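Local structure of ParB domain protein nuclease (Sulfolobus solfataricus, 5K5D) at residues 199-204 against 223-228; 206-209 against 213-216; 255-260 against 265-270. The protein probably acts in archaeal DNA segregation as a pNOB8-like ParB protein with a ParB-like N-terminal domain, and may have nuclease activity. The protein carries 4 engineered substitutions. One frame throughout, in Å; residues are numbered along the deposited sequence.

Interaction 1: residues 199-204 against 223-228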
ATOM      1  N   ARG B 199       3.452   6.047  -9.716  1.00 36.03           N
ATOM      2  CA  ARG B 199       2.604   6.676  -8.714  1.00 39.01           C
ATOM      3  C   ARG B 199       2.475   8.174  -8.957  1.00 40.56           C
ATOM      4  O   ARG B 199       1.415   8.762  -8.722  1.00 40.99           O
ATOM      5  CB  ARG B 199       3.146   6.408  -7.310  1.00 36.99           C
ATOM      6  CG  ARG B 199       2.093   6.485  -6.222  1.00 37.51           C
ATOM      7  CD  ARG B 199       1.929   7.896  -5.714  1.00 37.78           C
ATOM      8  NE  ARG B 199       0.727   8.038  -4.903  1.00 40.11           N
ATOM      9  CZ  ARG B 199      -0.408   8.569  -5.342  1.00 36.28           C
ATOM     10  NH1 ARG B 199      -0.490   9.018  -6.588  1.00 33.39           N
ATOM     11  NH2 ARG B 199      -1.456   8.659  -4.533  1.00 31.70           N
ATOM     12  N   ILE B 200       3.554   8.781  -9.441  1.00 34.83           N
ATOM     13  CA  ILE B 200       3.599  10.227  -9.641  1.00 36.25           C
ATOM     14  C   ILE B 200       3.204  10.644 -11.056  1.00 38.39           C
ATOM     15  O   ILE B 200       2.438  11.593 -11.244  1.00 33.01           O
ATOM     16  CB  ILE B 200       4.992  10.794  -9.296  1.00 33.00           C
ATOM     17  CG1 ILE B 200       5.057  11.149  -7.809  1.00 34.36           C
ATOM     18  CG2 ILE B 200       5.308  12.012 -10.153  1.00 29.76           C
ATOM     19  CD1 ILE B 200       4.758   9.980  -6.883  1.00 34.75           C
ATOM     20  N   ASN B 201       3.720   9.927 -12.048  1.00 36.95           N
ATOM     21  CA  ASN B 201       3.459  10.280 -13.438  1.00 47.01           C
ATOM     22  C   ASN B 201       2.120   9.762 -13.951  1.00 47.83           C
ATOM     23  O   ASN B 201       1.439  10.440 -14.722  1.00 48.54           O
ATOM     24  CB  ASN B 201       4.597   9.799 -14.342  1.00 52.94           C
ATOM     25  CG  ASN B 201       5.886  10.565 -14.113  1.00 55.61           C
ATOM     26  OD1 ASN B 201       6.131  11.589 -14.745  1.00 64.00           O
ATOM     27  ND2 ASN B 201       6.716  10.073 -13.201  1.00 57.25           N
ATOM     28  N   THR B 202       1.732   8.573 -13.501  1.00 47.12           N
ATOM     29  CA  THR B 202       0.559   7.903 -14.052  1.00 47.01           C
ATOM     30  C   THR B 202      -0.252   7.138 -12.993  1.00 43.24           C
ATOM     31  O   THR B 202      -0.323   5.909 -13.015  1.00 37.90           O
ATOM     32  CB  THR B 202       0.976   6.958 -15.197  1.00 52.15           C
ATOM     33  OG1 THR B 202      -0.186   6.384 -15.804  1.00 66.62           O
ATOM     34  CG2 THR B 202       1.892   5.854 -14.677  1.00 41.77           C
ATOM     35  N   PRO B 203      -0.879   7.877 -12.065  1.00 42.02           N
ATOM     36  CA  PRO B 203      -1.670   7.312 -10.963  1.00 42.48           C
ATOM     37  C   PRO B 203      -2.780   6.378 -11.448  1.00 46.65           C
ATOM     38  O   PRO B 203      -3.006   5.322 -10.850  1.00 46.14           O
ATOM     39  CB  PRO B 203      -2.291   8.553 -10.311  1.00 40.76           C
ATOM     40  CG  PRO B 203      -1.392   9.671 -10.681  1.00 37.70           C
ATOM     41  CD  PRO B 203      -0.872   9.349 -12.043  1.00 37.21           C
ATOM     42  N   TRP B 204      -3.469   6.778 -12.514  1.00 38.98           N
ATOM     43  CA  TRP B 204      -4.553   5.995 -13.092  1.00 38.43           C
ATOM     44  C   TRP B 204      -4.055   4.633 -13.550  1.00 39.55           C
ATOM     45  O   TRP B 204      -4.821   3.669 -13.624  1.00 41.51           O
ATOM     46  CB  TRP B 204      -5.147   6.730 -14.292  1.00 37.31           C
ATOM     47  CG  TRP B 204      -4.119   7.014 -15.348  1.00 39.43           C
ATOM     48  CD1 TRP B 204      -3.283   8.090 -15.410  1.00 37.51           C
ATOM     49  CD2 TRP B 204      -3.802   6.199 -16.483  1.00 35.68           C
ATOM     50  NE1 TRP B 204      -2.473   7.999 -16.514  1.00 38.26           N
ATOM     51  CE2 TRP B 204      -2.771   6.842 -17.189  1.00 38.70           C
ATOM     52  CE3 TRP B 204      -4.299   4.986 -16.971  1.00 34.87           C
ATOM     53  CZ2 TRP B 204      -2.224   6.322 -18.355  1.00 39.02           C
ATOM     54  CZ3 TRP B 204      -3.753   4.469 -18.126  1.00 41.92           C
ATOM     55  CH2 TRP B 204      -2.728   5.135 -18.807  1.00 40.17           C
ATOM     56  N   ARG B 223       6.009  -1.688 -18.079  1.00 42.34           N
ATOM     57  CA  ARG B 223       6.335  -1.909 -19.484  1.00 48.61           C
ATOM     58  C   ARG B 223       5.368  -1.121 -20.356  1.00 47.45           C
ATOM     59  O   ARG B 223       5.765  -0.513 -21.352  1.00 42.81           O
ATOM     60  CB  ARG B 223       6.262  -3.395 -19.837  1.00 49.94           C
ATOM     61  CG  ARG B 223       7.447  -4.221 -19.355  1.00 53.21           C
ATOM     62  CD  ARG B 223       7.302  -5.673 -19.783  1.00 61.41           C
ATOM     63  NE  ARG B 223       7.225  -5.807 -21.235  1.00 68.80           N
ATOM     64  CZ  ARG B 223       6.737  -6.871 -21.866  1.00 71.03           C
ATOM     65  NH1 ARG B 223       6.270  -7.901 -21.172  1.00 73.75           N
ATOM     66  NH2 ARG B 223       6.707  -6.902 -23.192  1.00 67.61           N
ATOM     67  N   ILE B 224       4.096  -1.135 -19.967  1.00 45.65           N
ATOM     68  CA  ILE B 224       3.066  -0.377 -20.668  1.00 41.96           C
ATOM     69  C   ILE B 224       3.373   1.114 -20.627  1.00 47.21           C
ATOM     70  O   ILE B 224       3.220   1.815 -21.630  1.00 42.76           O
ATOM     71  CB  ILE B 224       1.679  -0.613 -20.051  1.00 36.60           C
ATOM     72  CG1 ILE B 224       1.191  -2.028 -20.371  1.00 37.05           C
ATOM     73  CG2 ILE B 224       0.688   0.420 -20.560  1.00 35.30           C
ATOM     74  CD1 ILE B 224      -0.159  -2.360 -19.775  1.00 38.59           C
ATOM     75  N   TYR B 225       3.809   1.589 -19.462  1.00 46.38           N
ATOM     76  CA  TYR B 225       4.151   2.998 -19.284  1.00 44.44           C
ATOM     77  C   TYR B 225       5.228   3.442 -20.267  1.00 48.97           C
ATOM     78  O   TYR B 225       4.994   4.304 -21.116  1.00 51.03           O
ATOM     79  CB  TYR B 225       4.611   3.266 -17.847  1.00 38.38           C
ATOM     80  CG  TYR B 225       5.175   4.650 -17.643  1.00 38.13           C
ATOM     81  CD1 TYR B 225       4.339   5.761 -17.594  1.00 37.02           C
ATOM     82  CD2 TYR B 225       6.543   4.853 -17.503  1.00 38.13           C
ATOM     83  CE1 TYR B 225       4.853   7.037 -17.409  1.00 36.79           C
ATOM     84  CE2 TYR B 225       7.065   6.128 -17.319  1.00 41.20           C
ATOM     85  CZ  TYR B 225       6.214   7.213 -17.273  1.00 44.22           C
ATOM     86  OH  TYR B 225       6.719   8.478 -17.089  1.00 55.64           O
ATOM     87  N   THR B 226       6.413   2.855 -20.138  1.00 49.04           N
ATOM     88  CA  THR B 226       7.545   3.218 -20.979  1.00 54.57           C
ATOM     89  C   THR B 226       7.213   3.054 -22.461  1.00 56.96           C
ATOM     90  O   THR B 226       7.642   3.849 -23.298  1.00 58.62           O
ATOM     91  CB  THR B 226       8.786   2.389 -20.621  1.00 58.65           C
ATOM     92  OG1 THR B 226       8.449   0.997 -20.635  1.00 68.60           O
ATOM     93  CG2 THR B 226       9.281   2.762 -19.231  1.00 54.84           C
ATOM     94  N   ARG B 227       6.438   2.022 -22.776  1.00 54.56           N
ATOM     95  CA  ARG B 227       6.002   1.776 -24.144  1.00 51.60           C
ATOM     96  C   ARG B 227       5.154   2.931 -24.670  1.00 55.44           C
ATOM     97  O   ARG B 227       5.535   3.614 -25.620  1.00 54.36           O
ATOM     98  CB  ARG B 227       5.217   0.465 -24.211  1.00 49.06           C
ATOM     99  CG  ARG B 227       4.367   0.292 -25.457  1.00 53.14           C
ATOM    100  CD  ARG B 227       5.218   0.149 -26.701  1.00 58.41           C
ATOM    101  NE  ARG B 227       4.410  -0.197 -27.867  1.00 60.80           N
ATOM    102  CZ  ARG B 227       4.908  -0.445 -29.073  1.00 64.80           C
ATOM    103  NH1 ARG B 227       6.217  -0.383 -29.274  1.00 67.48           N
ATOM    104  NH2 ARG B 227       4.099  -0.754 -30.076  1.00 65.38           N
ATOM    105  N   VAL B 228       4.010   3.151 -24.034  1.00 58.98           N
ATOM    106  CA  VAL B 228       3.057   4.164 -24.474  1.00 52.96           C
ATOM    107  C   VAL B 228       3.629   5.584 -24.449  1.00 54.53           C
ATOM    108  O   VAL B 228       3.127   6.470 -25.141  1.00 58.77           O
ATOM    109  CB  VAL B 228       1.756   4.095 -23.649  1.00 49.04           C
ATOM    110  CG1 VAL B 228       0.820   5.201 -24.041  1.00 55.25           C
ATOM    111  CG2 VAL B 228       1.076   2.751 -23.856  1.00 49.95           C
TER

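Interaction 2: residues 206-209 against 213-216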
ATOM      1  N   LEU B 206      -1.294   3.066 -12.086  1.00 41.66           N
ATOM      2  CA  LEU B 206      -0.914   2.323 -10.888  1.00 42.16           C
ATOM      3  C   LEU B 206      -2.134   1.638 -10.277  1.00 37.52           C
ATOM      4  O   LEU B 206      -2.041   0.515  -9.783  1.00 34.01           O
ATOM      5  CB  LEU B 206      -0.264   3.250  -9.859  1.00 38.88           C
ATOM      6  CG  LEU B 206       0.949   2.715  -9.088  1.00 36.60           C
ATOM      7  CD1 LEU B 206       1.147   3.508  -7.808  1.00 29.95           C
ATOM      8  CD2 LEU B 206       0.821   1.230  -8.774  1.00 36.40           C
ATOM      9  N   LYS B 207      -3.275   2.321 -10.326  1.00 36.25           N
ATOM     10  CA  LYS B 207      -4.520   1.800  -9.761  1.00 44.51           C
ATOM     11  C   LYS B 207      -4.862   0.403 -10.279  1.00 48.45           C
ATOM     12  O   LYS B 207      -5.536  -0.362  -9.593  1.00 49.52           O
ATOM     13  CB  LYS B 207      -5.692   2.751 -10.039  1.00 47.02           C
ATOM     14  CG  LYS B 207      -5.777   3.963  -9.118  1.00 53.41           C
ATOM     15  CD  LYS B 207      -7.149   4.626  -9.235  1.00 61.01           C
ATOM     16  CE  LYS B 207      -7.259   5.893  -8.398  1.00 66.87           C
ATOM     17  NZ  LYS B 207      -6.419   6.993  -8.945  1.00 73.45           N
ATOM     18  N   TYR B 208      -4.412   0.082 -11.491  1.00 42.89           N
ATOM     19  CA  TYR B 208      -4.658  -1.235 -12.073  1.00 42.21           C
ATOM     20  C   TYR B 208      -3.874  -2.310 -11.330  1.00 39.22           C
ATOM     21  O   TYR B 208      -4.342  -3.438 -11.169  1.00 43.33           O
ATOM     22  CB  TYR B 208      -4.297  -1.253 -13.562  1.00 41.85           C
ATOM     23  CG  TYR B 208      -5.330  -0.614 -14.468  1.00 30.25           C
ATOM     24  CD1 TYR B 208      -5.083   0.604 -15.086  1.00 28.39           C
ATOM     25  CD2 TYR B 208      -6.550  -1.232 -14.704  1.00 28.95           C
ATOM     26  CE1 TYR B 208      -6.022   1.187 -15.915  1.00 24.37           C
ATOM     27  CE2 TYR B 208      -7.498  -0.655 -15.531  1.00 28.55           C
ATOM     28  CZ  TYR B 208      -7.226   0.552 -16.135  1.00 28.84           C
ATOM     29  OH  TYR B 208      -8.165   1.127 -16.959  1.00 33.86           O
ATOM     30  N   VAL B 209      -2.677  -1.950 -10.881  1.00 36.63           N
ATOM     31  CA  VAL B 209      -1.844  -2.846 -10.085  1.00 39.59           C
ATOM     32  C   VAL B 209      -2.379  -2.953  -8.663  1.00 37.56           C
ATOM     33  O   VAL B 209      -2.210  -3.970  -7.990  1.00 30.59           O
ATOM     34  CB  VAL B 209      -0.397  -2.332  -9.997  1.00 33.72           C
ATOM     35  CG1 VAL B 209       0.432  -3.245  -9.110  1.00 29.45           C
ATOM     36  CG2 VAL B 209       0.217  -2.215 -11.381  1.00 37.23           C
ATOM     37  N   LYS B 213      -9.522  -5.982  -8.058  1.00 56.68           N
ATOM     38  CA  LYS B 213     -10.245  -6.584  -9.170  1.00 49.14           C
ATOM     39  C   LYS B 213      -9.308  -7.072 -10.266  1.00 50.84           C
ATOM     40  O   LYS B 213      -9.605  -8.051 -10.951  1.00 54.61           O
ATOM     41  CB  LYS B 213     -11.254  -5.587  -9.751  1.00 46.13           C
ATOM     42  CG  LYS B 213     -12.146  -6.164 -10.841  1.00 59.08           C
ATOM     43  CD  LYS B 213     -12.823  -7.449 -10.377  1.00 70.24           C
ATOM     44  CE  LYS B 213     -14.128  -7.705 -11.123  1.00 67.56           C
ATOM     45  NZ  LYS B 213     -15.197  -6.752 -10.713  1.00 63.34           N
ATOM     46  N   TYR B 214      -8.174  -6.398 -10.427  1.00 46.05           N
ATOM     47  CA  TYR B 214      -7.296  -6.677 -11.557  1.00 44.68           C
ATOM     48  C   TYR B 214      -5.949  -7.264 -11.151  1.00 45.73           C
ATOM     49  O   TYR B 214      -5.486  -8.234 -11.748  1.00 45.23           O
ATOM     50  CB  TYR B 214      -7.092  -5.417 -12.403  1.00 42.77           C
ATOM     51  CG  TYR B 214      -8.380  -4.737 -12.813  1.00 46.83           C
ATOM     52  CD1 TYR B 214      -8.678  -3.454 -12.369  1.00 46.91           C
ATOM     53  CD2 TYR B 214      -9.301  -5.377 -13.635  1.00 50.05           C
ATOM     54  CE1 TYR B 214      -9.851  -2.824 -12.737  1.00 51.88           C
ATOM     55  CE2 TYR B 214     -10.479  -4.753 -14.014  1.00 55.10           C
ATOM     56  CZ  TYR B 214     -10.750  -3.477 -13.557  1.00 60.40           C
ATOM     57  OH  TYR B 214     -11.922  -2.849 -13.921  1.00 61.98           O
ATOM     58  N   LYS B 215      -5.318  -6.670 -10.147  1.00 49.50           N
ATOM     59  CA  LYS B 215      -4.014  -7.134  -9.687  1.00 50.99           C
ATOM     60  C   LYS B 215      -3.005  -7.212 -10.832  1.00 52.35           C
ATOM     61  O   LYS B 215      -2.087  -8.031 -10.805  1.00 56.44           O
ATOM     62  CB  LYS B 215      -4.132  -8.500  -9.002  1.00 43.55           C
ATOM     63  CG  LYS B 215      -4.997  -8.512  -7.754  1.00 41.27           C
ATOM     64  CD  LYS B 215      -5.202  -9.939  -7.260  1.00 49.34           C
ATOM     65  CE  LYS B 215      -6.050  -9.990  -5.999  1.00 49.54           C
ATOM     66  NZ  LYS B 215      -5.391  -9.287  -4.865  1.00 52.04           N
ATOM     67  N   VAL B 216      -3.189  -6.370 -11.844  1.00 46.90           N
ATOM     68  CA  VAL B 216      -2.214  -6.257 -12.924  1.00 46.62           C
ATOM     69  C   VAL B 216      -0.804  -6.151 -12.349  1.00 44.83           C
ATOM     70  O   VAL B 216      -0.544  -5.303 -11.495  1.00 46.26           O
ATOM     71  CB  VAL B 216      -2.495  -5.022 -13.806  1.00 38.49           C
ATOM     72  CG1 VAL B 216      -1.277  -4.680 -14.658  1.00 34.49           C
ATOM     73  CG2 VAL B 216      -3.723  -5.254 -14.669  1.00 34.08           C
TER

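Interaction 3: residues 255-260 against 265-270. Engineered in segment 265-270: Met267 (natural residue Leu).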
ATOM      1  N   ARG B 255      -2.677  -6.300 -23.635  1.00 40.79           N
ATOM      2  CA  ARG B 255      -1.302  -5.832 -23.513  1.00 43.22           C
ATOM      3  C   ARG B 255      -0.516  -6.061 -24.798  1.00 45.13           C
ATOM      4  O   ARG B 255       0.214  -5.180 -25.244  1.00 50.46           O
ATOM      5  CB  ARG B 255      -0.604  -6.486 -22.319  1.00 43.10           C
ATOM      6  CG  ARG B 255      -1.324  -6.247 -20.999  1.00 47.46           C
ATOM      7  CD  ARG B 255      -0.526  -6.760 -19.815  1.00 47.88           C
ATOM      8  NE  ARG B 255      -1.359  -6.871 -18.622  1.00 50.04           N
ATOM      9  CZ  ARG B 255      -1.803  -8.021 -18.127  1.00 47.26           C
ATOM     10  NH1 ARG B 255      -1.481  -9.164 -18.716  1.00 47.54           N
ATOM     11  NH2 ARG B 255      -2.566  -8.032 -17.039  1.00 52.61           N
ATOM     12  N   LYS B 256      -0.670  -7.240 -25.393  1.00 44.04           N
ATOM     13  CA  LYS B 256      -0.062  -7.521 -26.689  1.00 40.69           C
ATOM     14  C   LYS B 256      -0.317  -6.373 -27.664  1.00 40.14           C
ATOM     15  O   LYS B 256       0.604  -5.880 -28.316  1.00 35.18           O
ATOM     16  CB  LYS B 256      -0.605  -8.828 -27.270  1.00 49.27           C
ATOM     17  CG  LYS B 256      -0.003 -10.095 -26.678  1.00 51.75           C
ATOM     18  CD  LYS B 256      -0.561 -11.332 -27.370  1.00 58.43           C
ATOM     19  CE  LYS B 256       0.257 -12.573 -27.060  1.00 67.25           C
ATOM     20  NZ  LYS B 256       1.625 -12.500 -27.646  1.00 69.98           N
ATOM     21  N   ILE B 257      -1.569  -5.938 -27.753  1.00 37.27           N
ATOM     22  CA  ILE B 257      -1.922  -4.837 -28.644  1.00 42.56           C
ATOM     23  C   ILE B 257      -1.116  -3.576 -28.329  1.00 46.51           C
ATOM     24  O   ILE B 257      -0.718  -2.844 -29.236  1.00 46.84           O
ATOM     25  CB  ILE B 257      -3.430  -4.518 -28.595  1.00 47.93           C
ATOM     26  CG1 ILE B 257      -4.239  -5.724 -29.070  1.00 50.28           C
ATOM     27  CG2 ILE B 257      -3.747  -3.300 -29.449  1.00 37.21           C
ATOM     28  CD1 ILE B 257      -5.713  -5.614 -28.778  1.00 49.11           C
ATOM     29  N   ILE B 258      -0.863  -3.341 -27.044  1.00 47.45           N
ATOM     30  CA  ILE B 258      -0.080  -2.189 -26.606  1.00 50.14           C
ATOM     31  C   ILE B 258       1.423  -2.410 -26.767  1.00 47.81           C
ATOM     32  O   ILE B 258       2.163  -1.474 -27.069  1.00 47.83           O
ATOM     33  CB  ILE B 258      -0.336  -1.847 -25.121  1.00 46.37           C
ATOM     34  CG1 ILE B 258      -1.820  -1.617 -24.852  1.00 45.82           C
ATOM     35  CG2 ILE B 258       0.466  -0.621 -24.714  1.00 34.12           C
ATOM     36  CD1 ILE B 258      -2.103  -1.169 -23.438  1.00 42.93           C
ATOM     37  N   LEU B 259       1.867  -3.645 -26.557  1.00 48.19           N
ATOM     38  CA  LEU B 259       3.297  -3.942 -26.455  1.00 50.81           C
ATOM     39  C   LEU B 259       3.913  -4.501 -27.737  1.00 54.05           C
ATOM     40  O   LEU B 259       4.899  -3.963 -28.236  1.00 55.31           O
ATOM     41  CB  LEU B 259       3.568  -4.881 -25.273  1.00 44.63           C
ATOM     42  CG  LEU B 259       3.171  -4.323 -23.904  1.00 38.57           C
ATOM     43  CD1 LEU B 259       3.659  -5.219 -22.776  1.00 37.20           C
ATOM     44  CD2 LEU B 259       3.706  -2.909 -23.743  1.00 32.42           C
ATOM     45  N   ASN B 260       3.339  -5.581 -28.260  1.00 60.03           N
ATOM     46  CA  ASN B 260       3.829  -6.176 -29.500  1.00 57.63           C
ATOM     47  C   ASN B 260       3.643  -5.236 -30.688  1.00 57.60           C
ATOM     48  O   ASN B 260       2.529  -4.816 -30.994  1.00 62.58           O
ATOM     49  CB  ASN B 260       3.143  -7.518 -29.771  1.00 57.12           C
ATOM     50  CG  ASN B 260       3.828  -8.320 -30.873  1.00 62.61           C
ATOM     51  OD1 ASN B 260       4.425  -7.760 -31.797  1.00 63.44           O
ATOM     52  ND2 ASN B 260       3.743  -9.641 -30.775  1.00 62.52           N
ATOM     53  N   ASP B 265      -1.139  -0.924 -35.904  1.00 67.81           N
ATOM     54  CA  ASP B 265      -2.312  -0.416 -36.610  1.00 63.73           C
ATOM     55  C   ASP B 265      -3.561  -0.493 -35.739  1.00 53.70           C
ATOM     56  O   ASP B 265      -4.337   0.457 -35.665  1.00 51.10           O
ATOM     57  CB  ASP B 265      -2.530  -1.186 -37.912  1.00 65.00           C
ATOM     58  CG  ASP B 265      -1.328  -1.121 -38.833  1.00 66.15           C
ATOM     59  OD1 ASP B 265      -0.695  -0.047 -38.907  1.00 62.16           O
ATOM     60  OD2 ASP B 265      -1.010  -2.146 -39.478  1.00 68.45           O
ATOM     61  N   LEU B 266      -3.743  -1.631 -35.080  1.00 50.90           N
ATOM     62  CA  LEU B 266      -4.877  -1.831 -34.185  1.00 52.31           C
ATOM     63  C   LEU B 266      -4.857  -0.827 -33.038  1.00 50.96           C
ATOM     64  O   LEU B 266      -5.869  -0.197 -32.737  1.00 47.18           O
ATOM     65  CB  LEU B 266      -4.875  -3.260 -33.640  1.00 52.14           C
ATOM     66  CG  LEU B 266      -5.732  -4.278 -34.395  1.00 50.82           C
ATOM     67  CD1 LEU B 266      -5.680  -4.043 -35.893  1.00 51.47           C
ATOM     68  CD2 LEU B 266      -5.308  -5.697 -34.051  1.00 48.66           C
HETATM   69  N   MSE B 267      -3.696  -0.689 -32.405  1.00 51.04           N
HETATM   70  CA  MSE B 267      -3.503   0.263 -31.319  1.00 47.89           C
HETATM   71  C   MSE B 267      -3.894   1.685 -31.715  1.00 49.48           C
HETATM   72  O   MSE B 267      -4.723   2.315 -31.057  1.00 45.88           O
HETATM   73  CB  MSE B 267      -2.045   0.243 -30.853  1.00 51.99           C
HETATM   74  CG  MSE B 267      -1.852  -0.354 -29.476  1.00 58.42           C
HETATM   75 SE   MSE B 267      -2.813   0.616 -28.082  1.00 98.18          SE
HETATM   76  CE  MSE B 267      -1.680   2.197 -27.999  1.00122.71           C
ATOM     77  N   GLU B 268      -3.287   2.186 -32.787  1.00 52.65           N
ATOM     78  CA  GLU B 268      -3.586   3.525 -33.282  1.00 58.00           C
ATOM     79  C   GLU B 268      -5.081   3.698 -33.503  1.00 51.02           C
ATOM     80  O   GLU B 268      -5.620   4.788 -33.324  1.00 53.57           O
ATOM     81  CB  GLU B 268      -2.836   3.805 -34.588  1.00 67.06           C
ATOM     82  CG  GLU B 268      -1.321   3.831 -34.450  1.00 75.33           C
ATOM     83  CD  GLU B 268      -0.821   4.986 -33.592  1.00 81.51           C
ATOM     84  OE1 GLU B 268      -1.654   5.675 -32.964  1.00 82.68           O
ATOM     85  OE2 GLU B 268       0.408   5.209 -33.548  1.00 81.44           O
ATOM     86  N   LYS B 269      -5.742   2.615 -33.895  1.00 45.47           N
ATOM     87  CA  LYS B 269      -7.176   2.638 -34.125  1.00 44.07           C
ATOM     88  C   LYS B 269      -7.920   2.740 -32.797  1.00 47.40           C
ATOM     89  O   LYS B 269      -8.800   3.587 -32.635  1.00 40.52           O
ATOM     90  CB  LYS B 269      -7.613   1.382 -34.881  1.00 44.80           C
ATOM     91  CG  LYS B 269      -8.567   1.652 -36.030  1.00 47.41           C
ATOM     92  CD  LYS B 269      -9.752   2.486 -35.592  1.00 49.71           C
ATOM     93  CE  LYS B 269     -10.733   2.689 -36.735  1.00 52.32           C
ATOM     94  NZ  LYS B 269     -11.866   3.569 -36.340  1.00 53.96           N
ATOM     95  N   ILE B 270      -7.562   1.865 -31.857  1.00 47.65           N
ATOM     96  CA  ILE B 270      -8.150   1.870 -30.522  1.00 54.82           C
ATOM     97  C   ILE B 270      -8.071   3.264 -29.901  1.00 58.37           C
ATOM     98  O   ILE B 270      -9.066   3.786 -29.396  1.00 54.59           O
ATOM     99  CB  ILE B 270      -7.431   0.884 -29.586  1.00 55.09           C
ATOM    100  CG1 ILE B 270      -7.417  -0.525 -30.185  1.00 49.80           C
ATOM    101  CG2 ILE B 270      -8.089   0.886 -28.216  1.00 48.59           C
ATOM    102  CD1 ILE B 270      -8.695  -1.278 -29.998  1.00 48.48           C
TER

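Interaction 1: residues 199-204 against 223-228
The phenol ring of Tyr225 reaches across from helix 218-230 to Asn201 and Thr202, at the junction of helices 189-201 and 203-210. Helices 203-210 and 218-230, with the turn between them, are consistent with a helix-turn-helix unit of the kind found in bacterial ParB proteins. Thr202 both ends helix 189-201 and serves as N-cap position of helix 203-210, so the ring rests on the bend between two helices. The better buried side of the contact is apolar and narrow. There methyl CG2 of Thr202, itself a buried residue, lies obliquely to the ring, 3.8 Å from Tyr225 CD1. Thr202 has OG1 anti to the backbone N (chi1 -175°), which places CG2 between N and the carbonyl carbon and brings the methyl against the aromatic carbons. Tyr225 CG is likewise anti to its own N, and the side chain extends past Thr202 in the opposite direction. Leu234 packs against Tyr225 as well. On the other side, where Asn201 and Tyr225 are both partly exposed, carbon contact continues from Asn201 CB to Tyr225 CE1 at 4.1 Å, but nothing polar ties the pair: the amide plane is turned 47° from the ring, no hydrogen bond joins the two residues, and Asn201 ND2 instead donates to Ile197 O in its own helix. Cutting Tyr225 back to an alanine would probably open a gap beside the Thr202 methyl and remove most of the contact between 223-228 and 199-204, since the backbones stay well apart, with 8.0 Å between Thr202 CA and Tyr225 CA. At the far end of the ring, Tyr225 OH stops 3.7 Å from Asn201 CB.

Interaction 2: residues 206-209 against 213-216
Tyr208 and Tyr214 bring their rings together obliquely, with planes 51° apart and centroids separated by 5.7 Å, neither stacked nor edge-to-face. Tyr208 CD2 meets Tyr214 CD1 at 3.9 Å. One face of the Tyr214 ring carries Lys213 CG, 3.8 Å above its plane and offset toward the rim. Thr250, from helix 242-250, touches both tyrosines, and Asp246 of the same helix is hydrogen-bonded to Tyr208 OH. Each ring has CG anti to the carbonyl carbon, Tyr208 with chi1 at -78°, and the two extend from their backbones in much the same direction. Behind the rings, the last turn of helix 203-210 meets the chain that leads to helix 218-230, the connection between the two helices. Lys215 has left-handed helical backbone angles, and the next residue returns to the helix end: Val216 N donates a weak hydrogen bond to Tyr208 O, 3.2 Å long and bent to 130°. Alongside it, Val209 CA makes a CA-H...O contact of 3.1 Å with Val216 O. The valine side chains add a loose apolar layer, Val209 CG2 lying 4.4 Å from Val216 CG1. Asn110 ND2, on helix 109-128, is hydrogen-bonded to both Val209 O and Val216 O, and Lys215 NZ forms a salt bridge with Asp108. With only one weak, bent hydrogen bond between the two segments, this largely buried contact seems to depend mostly on apolar packing and on Asn110, whose ND2 is bonded to two of its carbonyls.

Interaction 3: residues 255-260 against 265-270
Met267, an engineered residue (leucine in nature) modelled as selenomethionine, crosses obliquely over Ile257 and Ile258. A bend at chi2 (-60°) brings its selenium beside Ile258, while chi3 turns only the terminal methyl. The CB of Ile257 points toward helix 264-271, and methyl CG2, anti to the backbone N, lies 4.3 Å from Leu266 CB. The same methyl also borders Met267, although the modelled place of Met267 CG, crowded against the Ile257 carbonyl, is doubtful. Ile258 is turned differently. Its CB points away from the contact, yet branch CG1 still comes to 4.1 Å from Met267 SE. These side chains fill the angle of a helix-loop-helix corner in which 252-259 and 264-271, joined by a short connection, pack crosswise; the local axes run at 103° and approach to 8.9 Å. No hydrogen bond crosses between the two segments. Leu248 of helix 242-250 touches Ile257, Ile258 and Met267, whereas Leu266 sits at the exposed margin. Met267 also meets Ile233, and Ile258 leans on Val228 of helix 218-230.

Overall arrangement
All three contacts lie among the helices from 189 to 271, on the same side of the chain's centre. Interaction 2 comes inside the stretch spanned by interaction 1, and both use helix 203-210; their centres are about 12 Å apart, and the two contacts touch where Arg199 CG packs on Leu206 CD1. Interaction 3 follows later along the chain, about 16 Å from interaction 1 and about 20 Å from interaction 2, centre to centre. Helix 218-230 connects it to interaction 1, through a probable hydrogen bond from Arg227 NE to Ile258 O, while Val216 packs against Arg255. Helix 218-230 is thus joined directly to helix 252-259, on which helix 264-271 packs in turn.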